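Long-range contact in probable porin (Pseudomonas aeruginosa, PDB 4FSP), which probably forms a channel across the outer membrane through which small solutes pass: residues Arg186-Ala191 with Gly289-Pro294. Residues are numbered along the deposited sequence; the frame is centred on the assembly and turned at random.
Sequences RRFAGA and GDHGFP
F188 reaches the backbone of residues 289-294 with the edge of its ring, a loop-to-loop contact in the beta-barrel of an OprD-family porin. One loop lies between strands 179-180 and 193-205, the other between strands 278-288 and 299-300. No direct hydrogen bond joins the two segments, so the evidence for their fit is van der Waals contact plus two bridging waters.

Followed outward from CB, F188 has its CG set beside the backbone N and anti to the carbonyl carbon (chi1 -49°), and the ring then reaches the other segment by its CE1/CZ edge. CD1 passes obliquely by the H291 ring. CE1 comes to 3.6 Å from G292 O and also meets CB of H291; both lie near the ring plane, so these are edge contacts. At the tip, CZ touches P294 CB at 3.7 Å, the apolar end of the contact, while CE2 skirts P294 CA. One ring face is covered from within its own segment by R187 CB, 3.9 Å above the centre; L181 and I261 also pack on F188.

R187 contributes both water bridges. Its carbonyl O accepts from one water, which in turn accepts from G292 N, each bond 2.8 Å long; the same O lies in the plane of the H291 ring, at its CD2 edge. Beyond CB the chain runs nearly straight (chi2 162°, chi3 -178°) and takes the guanidinium to salt bridges with D311 through NH2 and E314 through NE. These acidic partners probably stabilise its positive charge and fix its orientation. The remaining nitrogen, NH1, donates to the second water at 2.9 Å, in the guanidinium plane, and that water donates to F293 O.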
ATOM      1  N   ARG A 186      12.981  13.772  10.094  1.00 48.26           N
ATOM      2  CA  ARG A 186      13.195  13.754  11.547  1.00 52.37           C
ATOM      3  C   ARG A 186      11.921  13.931  12.396  1.00 41.84           C
ATOM      4  O   ARG A 186      11.981  14.502  13.485  1.00 43.14           O
ATOM      5  CB  ARG A 186      14.225  14.824  11.947  1.00 60.71           C
ATOM      6  CG  ARG A 186      15.366  15.000  10.956  1.00 70.90           C
ATOM      7  CD  ARG A 186      16.192  16.244  11.261  1.00 79.08           C
ATOM      8  NE  ARG A 186      17.230  15.984  12.256  1.00 86.79           N
ATOM      9  CZ  ARG A 186      17.274  16.549  13.457  1.00 89.40           C
ATOM     10  NH1 ARG A 186      16.338  17.417  13.809  1.00 86.47           N
ATOM     11  NH2 ARG A 186      18.254  16.250  14.301  1.00 93.63           N
ATOM     12  N   ARG A 187      10.782  13.447  11.904  1.00 39.37           N
ATOM     13  CA  ARG A 187       9.502  13.602  12.612  1.00 35.90           C
ATOM     14  C   ARG A 187       9.519  13.057  14.034  1.00 37.47           C
ATOM     15  O   ARG A 187       8.804  13.549  14.915  1.00 42.85           O
ATOM     16  CB  ARG A 187       8.377  12.915  11.839  1.00 30.42           C
ATOM     17  CG  ARG A 187       7.926  13.678  10.613  1.00 33.87           C
ATOM     18  CD  ARG A 187       7.162  12.769   9.674  1.00 30.52           C
ATOM     19  NE  ARG A 187       6.770  13.502   8.472  1.00 36.11           N
ATOM     20  CZ  ARG A 187       6.170  12.950   7.428  1.00 31.63           C
ATOM     21  NH1 ARG A 187       5.889  11.647   7.435  1.00 27.69           N
ATOM     22  NH2 ARG A 187       5.858  13.703   6.382  1.00 35.47           N
ATOM     23  N   PHE A 188      10.338  12.039  14.243  1.00 31.87           N
ATOM     24  CA  PHE A 188      10.445  11.392  15.533  1.00 43.39           C
ATOM     25  C   PHE A 188      11.885  11.498  16.029  1.00 51.45           C
ATOM     26  O   PHE A 188      12.722  12.089  15.345  1.00 49.02           O
ATOM     27  CB  PHE A 188       9.992   9.947  15.370  1.00 41.37           C
ATOM     28  CG  PHE A 188       8.686   9.829  14.645  1.00 41.49           C
ATOM     29  CD1 PHE A 188       7.522  10.357  15.209  1.00 38.24           C
ATOM     30  CD2 PHE A 188       8.616   9.232  13.395  1.00 25.80           C
ATOM     31  CE1 PHE A 188       6.309  10.270  14.544  1.00 28.97           C
ATOM     32  CE2 PHE A 188       7.405   9.141  12.719  1.00 24.41           C
ATOM     33  CZ  PHE A 188       6.243   9.664  13.292  1.00 26.50           C
ATOM     34  N   ALA A 189      12.175  10.949  17.206  1.00 55.12           N
ATOM     35  CA  ALA A 189      13.519  11.057  17.779  1.00 64.05           C
ATOM     36  C   ALA A 189      14.582  10.304  16.968  1.00 63.60           C
ATOM     37  O   ALA A 189      15.699  10.792  16.784  1.00 73.95           O
ATOM     38  CB  ALA A 189      13.522  10.592  19.220  1.00 65.94           C
ATOM     39  N   GLY A 190      14.230   9.115  16.495  1.00 58.88           N
ATOM     40  CA  GLY A 190      15.110   8.323  15.651  1.00 59.37           C
ATOM     41  C   GLY A 190      14.296   7.237  14.975  1.00 61.88           C
ATOM     42  O   GLY A 190      13.092   7.150  15.220  1.00 61.04           O
ATOM     43  N   ALA A 191      14.917   6.413  14.128  1.00 62.46           N
ATOM     44  CA  ALA A 191      14.165   5.328  13.479  1.00 60.11           C
ATOM     45  C   ALA A 191      14.203   4.059  14.311  1.00 56.31           C
ATOM     46  O   ALA A 191      14.866   3.089  13.949  1.00 58.78           O
ATOM     47  CB  ALA A 191      14.652   5.057  12.052  1.00 50.25           C
ATOM     48  N   GLY A 289      -1.852  16.846  17.172  1.00 28.91           N
ATOM     49  CA  GLY A 289      -0.996  16.329  18.236  1.00 29.34           C
ATOM     50  C   GLY A 289       0.424  16.818  18.009  1.00 34.38           C
ATOM     51  O   GLY A 289       0.677  17.587  17.077  1.00 36.28           O
ATOM     52  N   ASP A 290       1.356  16.378  18.839  1.00 33.13           N
ATOM     53  CA  ASP A 290       2.725  16.867  18.731  1.00 42.02           C
ATOM     54  C   ASP A 290       3.549  16.250  17.597  1.00 34.49           C
ATOM     55  O   ASP A 290       4.628  16.751  17.293  1.00 34.99           O
ATOM     56  CB  ASP A 290       3.467  16.673  20.057  1.00 42.30           C
ATOM     57  CG  ASP A 290       2.889  17.513  21.167  1.00 43.03           C
ATOM     58  OD1 ASP A 290       2.003  18.336  20.872  1.00 48.48           O
ATOM     59  OD2 ASP A 290       3.326  17.358  22.329  1.00 45.70           O
ATOM     60  N   HIS A 291       3.066  15.166  16.983  1.00 28.05           N
ATOM     61  CA  HIS A 291       3.858  14.483  15.953  1.00 29.08           C
ATOM     62  C   HIS A 291       3.156  14.181  14.645  1.00 31.28           C
ATOM     63  O   HIS A 291       1.932  14.259  14.539  1.00 26.84           O
ATOM     64  CB  HIS A 291       4.455  13.193  16.501  1.00 31.57           C
ATOM     65  CG  HIS A 291       5.387  13.428  17.637  1.00 38.75           C
ATOM     66  ND1 HIS A 291       4.959  13.490  18.949  1.00 41.30           N
ATOM     67  CD2 HIS A 291       6.718  13.676  17.661  1.00 38.45           C
ATOM     68  CE1 HIS A 291       5.993  13.739  19.733  1.00 39.97           C
ATOM     69  NE2 HIS A 291       7.074  13.854  18.977  1.00 42.74           N
ATOM     70  N   GLY A 292       3.958  13.807  13.651  1.00 36.17           N
ATOM     71  CA  GLY A 292       3.438  13.374  12.370  1.00 22.64           C
ATOM     72  C   GLY A 292       2.976  11.926  12.413  1.00 27.77           C
ATOM     73  O   GLY A 292       2.979  11.290  13.473  1.00 24.78           O
ATOM     74  N   PHE A 293       2.595  11.406  11.251  1.00 23.34           N
ATOM     75  CA  PHE A 293       1.970  10.106  11.135  1.00 20.21           C
ATOM     76  C   PHE A 293       3.016   8.992  11.026  1.00 34.39           C
ATOM     77  O   PHE A 293       3.794   8.954  10.077  1.00 31.51           O
ATOM     78  CB  PHE A 293       1.081  10.098   9.892  1.00 20.21           C
ATOM     79  CG  PHE A 293       0.334   8.809   9.689  1.00 27.61           C
ATOM     80  CD1 PHE A 293      -0.848   8.546  10.388  1.00 25.63           C
ATOM     81  CD2 PHE A 293       0.802   7.862   8.802  1.00 19.50           C
ATOM     82  CE1 PHE A 293      -1.536   7.342  10.205  1.00 25.51           C
ATOM     83  CE2 PHE A 293       0.107   6.657   8.601  1.00 20.35           C
ATOM     84  CZ  PHE A 293      -1.058   6.394   9.306  1.00 27.19           C
ATOM     85  N   PRO A 294       3.022   8.062  11.990  1.00 29.73           N
ATOM     86  CA  PRO A 294       4.022   6.996  11.946  1.00 26.85           C
ATOM     87  C   PRO A 294       3.559   5.811  11.121  1.00 25.40           C
ATOM     88  O   PRO A 294       2.352   5.498  11.043  1.00 25.21           O
ATOM     89  CB  PRO A 294       4.132   6.567  13.409  1.00 29.58           C
ATOM     90  CG  PRO A 294       2.742   6.761  13.940  1.00 28.77           C
ATOM     91  CD  PRO A 294       2.144   7.949  13.169  1.00 27.10           C
TER
HETATM   92  O   HOH W   1       6.556  14.920  13.973  1.00 47.36           O
HETATM   93  O   HOH W   2       6.455   9.455   9.284  1.00 51.08           O